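Local coordinates for protein putative rhamnosidase (Streptomyces avermitilis, PDB 3W5M) that hydrolyses terminal non-reducing alpha-L-rhamnose residues from citrus flavonoids and gum arabic, and binds L-rhamnose through a calcium-dependent carbohydrate-binding module, at residues Q44-S49 and S100-P105; A234-V239 and A255-T260; L240-T243 and E248-I251. All coordinates share one frame; numbering follows the deposited sequence.

Contact 1 (Q44-S49 and S100-P105); sequences QVRVAS and SEWSAP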
loop_
_atom_site.group_PDB
_atom_site.type_symbol
_atom_site.label_atom_id
_atom_site.label_comp_id
_atom_site.label_asym_id
_atom_site.label_seq_id
_atom_site.Cartn_x
_atom_site.Cartn_y
_atom_site.Cartn_z
ATOM N N GLN A 44 17.466 27.368 20.979
ATOM C CA GLN A 44 18.862 27.035 20.836
ATOM C C GLN A 44 19.008 25.553 20.755
ATOM O O GLN A 44 18.575 24.837 21.665
ATOM C CB GLN A 44 19.676 27.550 22.035
ATOM C CG GLN A 44 21.125 27.067 22.071
ATOM C CD GLN A 44 21.901 27.632 23.254
ATOM O OE1 GLN A 44 21.307 28.087 24.233
ATOM N NE2 GLN A 44 23.236 27.573 23.179
ATOM N N VAL A 45 19.671 25.086 19.688
ATOM C CA VAL A 45 19.903 23.670 19.503
ATOM C C VAL A 45 21.371 23.318 19.681
ATOM O O VAL A 45 22.241 24.008 19.178
ATOM C CB VAL A 45 19.428 23.196 18.103
ATOM C CG1 VAL A 45 19.813 21.733 17.874
ATOM C CG2 VAL A 45 17.932 23.440 17.931
ATOM N N ARG A 46 21.636 22.246 20.404
ATOM C CA ARG A 46 22.997 21.717 20.479
ATOM C C ARG A 46 23.023 20.298 19.999
ATOM O O ARG A 46 22.092 19.554 20.259
ATOM C CB ARG A 46 23.501 21.733 21.907
ATOM C CG ARG A 46 23.717 23.108 22.476
ATOM C CD ARG A 46 24.063 22.927 23.934
ATOM N NE ARG A 46 24.625 24.147 24.492
ATOM C CZ ARG A 46 24.927 24.298 25.774
ATOM N NH1 ARG A 46 24.709 23.309 26.642
ATOM N NH2 ARG A 46 25.429 25.450 26.176
ATOM N N VAL A 47 24.108 19.936 19.315
ATOM C CA VAL A 47 24.322 18.594 18.799
ATOM C C VAL A 47 25.738 18.191 19.187
ATOM O O VAL A 47 26.667 18.994 19.052
ATOM C CB VAL A 47 24.194 18.538 17.243
ATOM C CG1 VAL A 47 24.272 17.102 16.751
ATOM C CG2 VAL A 47 22.932 19.221 16.749
ATOM N N ALA A 48 25.884 16.957 19.652
ATOM C CA ALA A 48 27.147 16.437 20.144
ATOM C C ALA A 48 27.263 14.932 19.917
ATOM O O ALA A 48 26.267 14.252 19.593
ATOM C CB ALA A 48 27.301 16.788 21.630
ATOM N N SER A 49 28.474 14.396 20.083
ATOM C CA SER A 49 28.741 12.988 19.804
ATOM C C SER A 49 28.353 12.077 20.972
ATOM O O SER A 49 28.405 10.855 20.857
ATOM C CB SER A 49 30.217 12.786 19.418
ATOM O OG SER A 49 31.056 12.995 20.544
ATOM N N SER A 100 13.636 27.506 29.025
ATOM C CA SER A 100 13.149 26.236 29.532
ATOM C C SER A 100 14.323 25.419 30.027
ATOM O O SER A 100 15.465 25.806 29.841
ATOM C CB SER A 100 12.460 25.457 28.406
ATOM O OG SER A 100 13.395 25.184 27.367
ATOM N N GLU A 101 14.045 24.261 30.617
ATOM C CA GLU A 101 15.094 23.244 30.782
ATOM C C GLU A 101 15.597 22.871 29.375
ATOM O O GLU A 101 14.895 23.114 28.376
ATOM C CB GLU A 101 14.537 21.958 31.429
ATOM C CG GLU A 101 13.714 22.139 32.694
ATOM C CD GLU A 101 14.570 22.204 33.934
ATOM O OE1 GLU A 101 15.652 22.828 33.862
ATOM O OE2 GLU A 101 14.151 21.641 34.978
ATOM N N TRP A 102 16.795 22.295 29.296
ATOM C CA TRP A 102 17.210 21.638 28.062
ATOM C C TRP A 102 16.371 20.397 27.955
ATOM O O TRP A 102 16.097 19.737 28.986
ATOM C CB TRP A 102 18.704 21.287 28.078
ATOM C CG TRP A 102 19.598 22.486 27.869
ATOM C CD1 TRP A 102 20.192 23.250 28.838
ATOM C CD2 TRP A 102 20.006 23.047 26.612
ATOM N NE1 TRP A 102 20.937 24.250 28.264
ATOM C CE2 TRP A 102 20.840 24.150 26.898
ATOM C CE3 TRP A 102 19.746 22.719 25.264
ATOM C CZ2 TRP A 102 21.431 24.928 25.890
ATOM C CZ3 TRP A 102 20.319 23.498 24.267
ATOM C CH2 TRP A 102 21.153 24.593 24.583
ATOM N N SER A 103 15.924 20.075 26.739
ATOM C CA SER A 103 15.079 18.905 26.579
ATOM C C SER A 103 15.936 17.727 26.987
ATOM O O SER A 103 17.158 17.770 26.809
ATOM C CB SER A 103 14.636 18.773 25.124
ATOM O OG SER A 103 15.778 18.670 24.283
ATOM N N ALA A 104 15.331 16.680 27.533
ATOM C CA ALA A 104 16.058 15.462 27.822
ATOM C C ALA A 104 16.773 15.038 26.522
ATOM O O ALA A 104 16.153 14.999 25.459
ATOM C CB ALA A 104 15.102 14.374 28.269
ATOM N N PRO A 105 18.089 14.760 26.597
ATOM C CA PRO A 105 18.836 14.447 25.370
ATOM C C PRO A 105 18.184 13.373 24.507
ATOM O O PRO A 105 17.644 12.392 25.021
ATOM C CB PRO A 105 20.185 13.963 25.909
ATOM C CG PRO A 105 20.337 14.743 27.189
ATOM C CD PRO A 105 18.959 14.715 27.790
#

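Contact 2 (A234-V239 and A255-T260); sequences AGWICV and ASWKST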
loop_
_atom_site.group_PDB
_atom_site.type_symbol
_atom_site.label_atom_id
_atom_site.label_comp_id
_atom_site.label_asym_id
_atom_site.label_seq_id
_atom_site.Cartn_x
_atom_site.Cartn_y
_atom_site.Cartn_z
ATOM N N ALA A 234 -2.066 -24.570 -33.229
ATOM C CA ALA A 234 -2.311 -25.518 -32.152
ATOM C C ALA A 234 -1.034 -26.244 -31.894
ATOM O O ALA A 234 -0.189 -26.410 -32.786
ATOM C CB ALA A 234 -3.404 -26.521 -32.512
ATOM N N GLY A 235 -0.888 -26.674 -30.650
ATOM C CA GLY A 235 0.251 -27.473 -30.265
ATOM C C GLY A 235 0.302 -27.572 -28.751
ATOM O O GLY A 235 -0.251 -26.721 -28.044
ATOM N N TRP A 236 1.016 -28.570 -28.242
ATOM C CA TRP A 236 1.180 -28.658 -26.777
ATOM C C TRP A 236 2.609 -29.127 -26.540
ATOM O O TRP A 236 3.239 -29.705 -27.436
ATOM C CB TRP A 236 0.099 -29.554 -26.106
ATOM C CG TRP A 236 0.241 -31.009 -26.396
ATOM C CD1 TRP A 236 -0.254 -31.690 -27.478
ATOM C CD2 TRP A 236 0.963 -31.976 -25.614
ATOM N NE1 TRP A 236 0.117 -33.016 -27.412
ATOM C CE2 TRP A 236 0.843 -33.225 -26.272
ATOM C CE3 TRP A 236 1.665 -31.908 -24.407
ATOM C CZ2 TRP A 236 1.421 -34.405 -25.777
ATOM C CZ3 TRP A 236 2.244 -33.094 -23.906
ATOM C CH2 TRP A 236 2.122 -34.313 -24.600
ATOM N N ILE A 237 3.152 -28.816 -25.366
ATOM C CA ILE A 237 4.548 -29.082 -25.117
ATOM C C ILE A 237 4.700 -29.503 -23.646
ATOM O O ILE A 237 3.972 -28.986 -22.769
ATOM C CB ILE A 237 5.351 -27.786 -25.398
ATOM C CG1 ILE A 237 6.876 -28.031 -25.299
ATOM C CG2 ILE A 237 4.873 -26.647 -24.465
ATOM C CD1 ILE A 237 7.716 -26.898 -25.919
ATOM N N CYS A 238 5.622 -30.423 -23.357
ATOM C CA CYS A 238 5.866 -30.763 -21.956
ATOM C C CYS A 238 7.300 -31.216 -21.728
ATOM O O CYS A 238 8.018 -31.560 -22.690
ATOM C CB CYS A 238 4.867 -31.826 -21.443
ATOM S SG CYS A 238 5.198 -33.505 -22.039
ATOM N N VAL A 239 7.725 -31.171 -20.459
ATOM C CA VAL A 239 8.916 -31.902 -20.021
ATOM C C VAL A 239 8.566 -32.610 -18.717
ATOM O O VAL A 239 7.984 -32.013 -17.811
ATOM C CB VAL A 239 10.166 -31.013 -19.774
ATOM C CG1 VAL A 239 11.369 -31.882 -19.386
ATOM C CG2 VAL A 239 10.517 -30.192 -21.006
ATOM N N ALA A 255 8.221 -36.577 -31.454
ATOM C CA ALA A 255 7.628 -37.561 -32.389
ATOM C C ALA A 255 7.625 -39.018 -31.874
ATOM O O ALA A 255 7.108 -39.926 -32.539
ATOM C CB ALA A 255 8.308 -37.479 -33.767
ATOM N N SER A 256 8.212 -39.241 -30.708
ATOM C CA SER A 256 8.077 -40.546 -30.036
ATOM C C SER A 256 6.675 -40.786 -29.445
ATOM O O SER A 256 6.368 -41.917 -29.011
ATOM C CB SER A 256 9.152 -40.686 -28.957
ATOM O OG SER A 256 10.425 -40.721 -29.585
ATOM N N TRP A 257 5.840 -39.740 -29.399
ATOM C CA TRP A 257 4.462 -39.857 -28.926
ATOM C C TRP A 257 3.601 -40.298 -30.079
ATOM O O TRP A 257 3.866 -39.927 -31.224
ATOM C CB TRP A 257 3.912 -38.518 -28.417
ATOM C CG TRP A 257 4.495 -38.073 -27.100
ATOM C CD1 TRP A 257 5.800 -37.715 -26.836
ATOM C CD2 TRP A 257 3.779 -37.907 -25.882
ATOM N NE1 TRP A 257 5.921 -37.341 -25.520
ATOM C CE2 TRP A 257 4.700 -37.460 -24.910
ATOM C CE3 TRP A 257 2.439 -38.112 -25.507
ATOM C CZ2 TRP A 257 4.323 -37.217 -23.566
ATOM C CZ3 TRP A 257 2.063 -37.863 -24.176
ATOM C CH2 TRP A 257 3.004 -37.428 -23.232
ATOM N N LYS A 258 2.567 -41.069 -29.772
ATOM C CA LYS A 258 1.557 -41.453 -30.765
ATOM C C LYS A 258 0.399 -40.489 -30.649
ATOM O O LYS A 258 0.109 -40.007 -29.554
ATOM C CB LYS A 258 1.055 -42.882 -30.519
ATOM C CG LYS A 258 2.067 -43.980 -30.779
ATOM C CD LYS A 258 2.465 -44.018 -32.255
ATOM C CE LYS A 258 2.955 -45.398 -32.689
ATOM N NZ LYS A 258 1.843 -46.314 -33.064
ATOM N N SER A 259 -0.273 -40.208 -31.770
ATOM C CA SER A 259 -1.426 -39.327 -31.766
ATOM C C SER A 259 -2.592 -39.875 -32.585
ATOM O O SER A 259 -2.378 -40.648 -33.513
ATOM C CB SER A 259 -1.043 -37.931 -32.280
ATOM O OG SER A 259 -2.207 -37.085 -32.191
ATOM N N THR A 260 -3.815 -39.465 -32.246
ATOM C CA THR A 260 -4.968 -39.797 -33.094
ATOM C C THR A 260 -5.925 -38.640 -33.223
ATOM O O THR A 260 -5.995 -37.810 -32.318
ATOM C CB THR A 260 -5.725 -41.057 -32.624
ATOM O OG1 THR A 260 -6.629 -41.468 -33.655
ATOM C CG2 THR A 260 -6.489 -40.800 -31.310
#

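Contact 3 (L240-T243 and E248-I251); sequences LVLT and EKKI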
loop_
_atom_site.group_PDB
_atom_site.type_symbol
_atom_site.label_atom_id
_atom_site.label_comp_id
_atom_site.label_asym_id
_atom_site.label_seq_id
_atom_site.Cartn_x
_atom_site.Cartn_y
_atom_site.Cartn_z
ATOM N N LEU A 240 8.922 -33.877 -18.655
ATOM C CA LEU A 240 8.820 -34.636 -17.411
ATOM C C LEU A 240 10.245 -34.809 -16.915
ATOM O O LEU A 240 11.071 -35.426 -17.590
ATOM C CB LEU A 240 8.125 -35.978 -17.647
ATOM C CG LEU A 240 8.152 -37.022 -16.503
ATOM C CD1 LEU A 240 7.293 -36.529 -15.351
ATOM C CD2 LEU A 240 7.634 -38.345 -17.043
ATOM N N VAL A 241 10.552 -34.194 -15.772
ATOM C CA VAL A 241 11.907 -34.296 -15.176
ATOM C C VAL A 241 11.896 -35.334 -14.057
ATOM O O VAL A 241 11.149 -35.201 -13.110
ATOM C CB VAL A 241 12.378 -32.957 -14.581
ATOM C CG1 VAL A 241 13.723 -33.135 -13.869
ATOM C CG2 VAL A 241 12.522 -31.903 -15.681
ATOM N N LEU A 242 12.726 -36.350 -14.167
ATOM C CA LEU A 242 12.844 -37.323 -13.097
ATOM C C LEU A 242 14.198 -37.125 -12.440
ATOM O O LEU A 242 15.239 -37.203 -13.111
ATOM C CB LEU A 242 12.738 -38.742 -13.650
ATOM C CG LEU A 242 11.491 -39.242 -14.396
ATOM C CD1 LEU A 242 10.219 -38.766 -13.696
ATOM C CD2 LEU A 242 11.485 -38.881 -15.888
ATOM N N THR A 243 14.186 -36.849 -11.141
ATOM C CA THR A 243 15.422 -36.695 -10.385
ATOM C C THR A 243 15.763 -38.002 -9.656
ATOM O O THR A 243 14.906 -38.598 -9.005
ATOM C CB THR A 243 15.309 -35.537 -9.387
ATOM O OG1 THR A 243 14.946 -34.347 -10.101
ATOM C CG2 THR A 243 16.635 -35.314 -8.639
ATOM N N GLU A 248 19.526 -35.887 -13.486
ATOM C CA GLU A 248 18.187 -35.778 -14.053
ATOM C C GLU A 248 18.033 -36.637 -15.295
ATOM O O GLU A 248 18.995 -36.869 -16.030
ATOM C CB GLU A 248 17.882 -34.334 -14.438
ATOM C CG GLU A 248 17.780 -33.368 -13.272
ATOM C CD GLU A 248 17.246 -32.007 -13.685
ATOM O OE1 GLU A 248 17.370 -31.646 -14.881
ATOM O OE2 GLU A 248 16.697 -31.294 -12.813
ATOM N N LYS A 249 16.816 -37.113 -15.521
ATOM C CA LYS A 249 16.418 -37.656 -16.818
ATOM C C LYS A 249 15.195 -36.857 -17.290
ATOM O O LYS A 249 14.251 -36.647 -16.516
ATOM C CB LYS A 249 16.099 -39.144 -16.700
ATOM C CG LYS A 249 15.282 -39.738 -17.842
ATOM C CD LYS A 249 16.140 -40.211 -19.018
ATOM C CE LYS A 249 15.321 -41.023 -20.016
ATOM N NZ LYS A 249 14.531 -42.091 -19.331
ATOM N N LYS A 250 15.218 -36.398 -18.542
ATOM C CA LYS A 250 14.083 -35.641 -19.083
ATOM C C LYS A 250 13.372 -36.405 -20.195
ATOM O O LYS A 250 14.026 -36.997 -21.044
ATOM C CB LYS A 250 14.551 -34.283 -19.596
ATOM C CG LYS A 250 14.992 -33.335 -18.485
ATOM C CD LYS A 250 15.436 -32.012 -19.067
ATOM C CE LYS A 250 16.193 -31.197 -18.039
ATOM N NZ LYS A 250 16.139 -29.768 -18.436
ATOM N N ILE A 251 12.039 -36.399 -20.178
ATOM C CA ILE A 251 11.223 -36.953 -21.251
ATOM C C ILE A 251 10.500 -35.763 -21.890
ATOM O O ILE A 251 9.886 -34.966 -21.178
ATOM C CB ILE A 251 10.143 -37.938 -20.705
ATOM C CG1 ILE A 251 10.757 -39.103 -19.886
ATOM C CG2 ILE A 251 9.227 -38.465 -21.809
ATOM C CD1 ILE A 251 11.880 -39.859 -20.543
HETATM O O HOH W 1 16.450 -32.297 -10.434
#

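Contact 1 (Q44-S49 and S100-P105)
Trp102 reaches out of the loop 100-105 and sets the far corner of its six-membered ring between the side chains of Gln44 and Arg46, two residues on the same face of strand 40-48. The backbones stay well apart, so this one indole carries the contact. Packing is densest at atom CH2. Gln44 CD lies 3.4 Å from Trp102 CH2 and meets the ring at its edge, the amide plane turned 58° from that of the indole. From the other strand residue, Arg46 CD also comes within 3.4 Å of Trp102 CH2. Beyond CD the guanidinium spreads over one face of the indole, the two planes only 19° apart and Arg46 NH1 3.6 Å above the ring plane, offset toward its rim. With CG anti to its carbonyl carbon (chi1 -68°) and the chain extended as far as NE, the arginine runs across the ring. Trp102 CZ3 also rests 3.4 Å from Gln44 O, which adds a backbone atom to the seat. The Gln44 amide is held in place at both ends, OE1 by Arg91 and NE2 by Asp61; a weak, long ion pair links Arg46 NE to the same Asp61. Away from this buried glutamine the contact loosens, since Arg46 and Trp102 are both partly exposed. Ser100 OG, bonded to Glu101 O at 2.7 Å and to the backbone of Val92, ties the loop back to strand 85-94. The result is an arginine laid over a tryptophan face, with a glutamine at the ring edge, on a sheet of the N-terminal immunoglobulin-like domain, consistent with the fibronectin type 3 fold.

Contact 2 (A234-V239 and A255-T260)
Trp236 drives the outer edge of its six-membered ring into one face of Trp257, a T-shaped pair with centroids 4.9 Å apart and planes at 83°. The leading atom is Trp236 CH2, 3.5 Å from Trp257 CH2 and set toward the rim of the ring it meets. Beside it, Cys238 points its sulfur at the same indole: SG lies 4.1 Å from Trp257 CZ2, an oblique sulfur-aromatic contact. Both strand residues have their first side-chain atom between the backbone N and the carbonyl carbon (chi1 70° for Trp236, 75° for Cys238), and both project from one face of strand 235-244. In the next shell, Trp257 NE1 donates to Phe252 O, which fixes the rotation of the indole, while Phe159 makes a second edge-to-face pair with Trp236. Ile141 touches both tryptophans. Farther out, the Trp236 side chain is about 7 Å from that of Asp179, which binds the calcium ion and L-rhamnose; this places the cluster close to the sugar site. The pair links strand 235-244 of one sheet to the residue leading into strand 258-260 of the other, in the beta-jelly-roll of the carbohydrate-binding module CBM67.

Contact 3 (L240-T243 and E248-I251)
Val241 and Lys250 stand side by side on one face of an antiparallel hairpin and point the same way, with Val241 CG2 4.0 Å from Lys250 CG. The other branch of the valine, CG1, reaches toward the diagonal neighbour, Glu248, whose carboxylate it meets obliquely, 3.7 Å from Glu248 OE2. The glutamate chain, extended beyond CG (chi2 -170°), brings its carboxylate to the valine methyl, and a water bridges Glu248 OE2 to Thr243 OG1, donating to the carboxylate.

Leu240, Leu242, Lys249 and Ile251 occupy the other face. Leu240 and Ile251 meet at their CB atoms, while Leu242 CD2 comes at an angle to Ile251 CG1, 4.1 Å away. Lys249 begins on this face too, but bends at chi2 (87°) and carries its amine away from the leucines.

Between the faces, two hydrogen-bonded pairs, Leu240 with Ile251 and Leu242 with Lys249, supply four backbone bonds; that from Leu242 N to Lys249 O is 2.8 Å and almost straight at 179°. The alternate pairs, Val241 with Lys250 and Thr243 with Glu248, are non-hydrogen-bonded.

The chemistry thus divides. Leu242 packs on Leu165 and Ile251 on Val163, both from strand 156-165 of the facing sheet, whereas Glu248, Thr243 and Lys250 give the Val241 face its polar groups. The four backbone bonds fix the register, and the side chains distinguish the two faces.

In the fold
From the N terminus, contact 1 comes first: it closes a loop of 50 residues inside the immunoglobulin-like domain, bringing the segment before strand 106-110 back over strand 40-48. It is complete before the other two begin, and its centre lies about 78 Å from that of contact 2. Those two share strand 235-244 in CBM67. Contact 3 is nested within contact 2: the chain turns back after 240-243, pairs through 248-251 at the margin of its sheet, then crosses to strand 258-260 of the facing sheet. Contact 3 therefore builds one sheet, contact 2 joins it to the other, and Val239 packs against Lys250 where they touch.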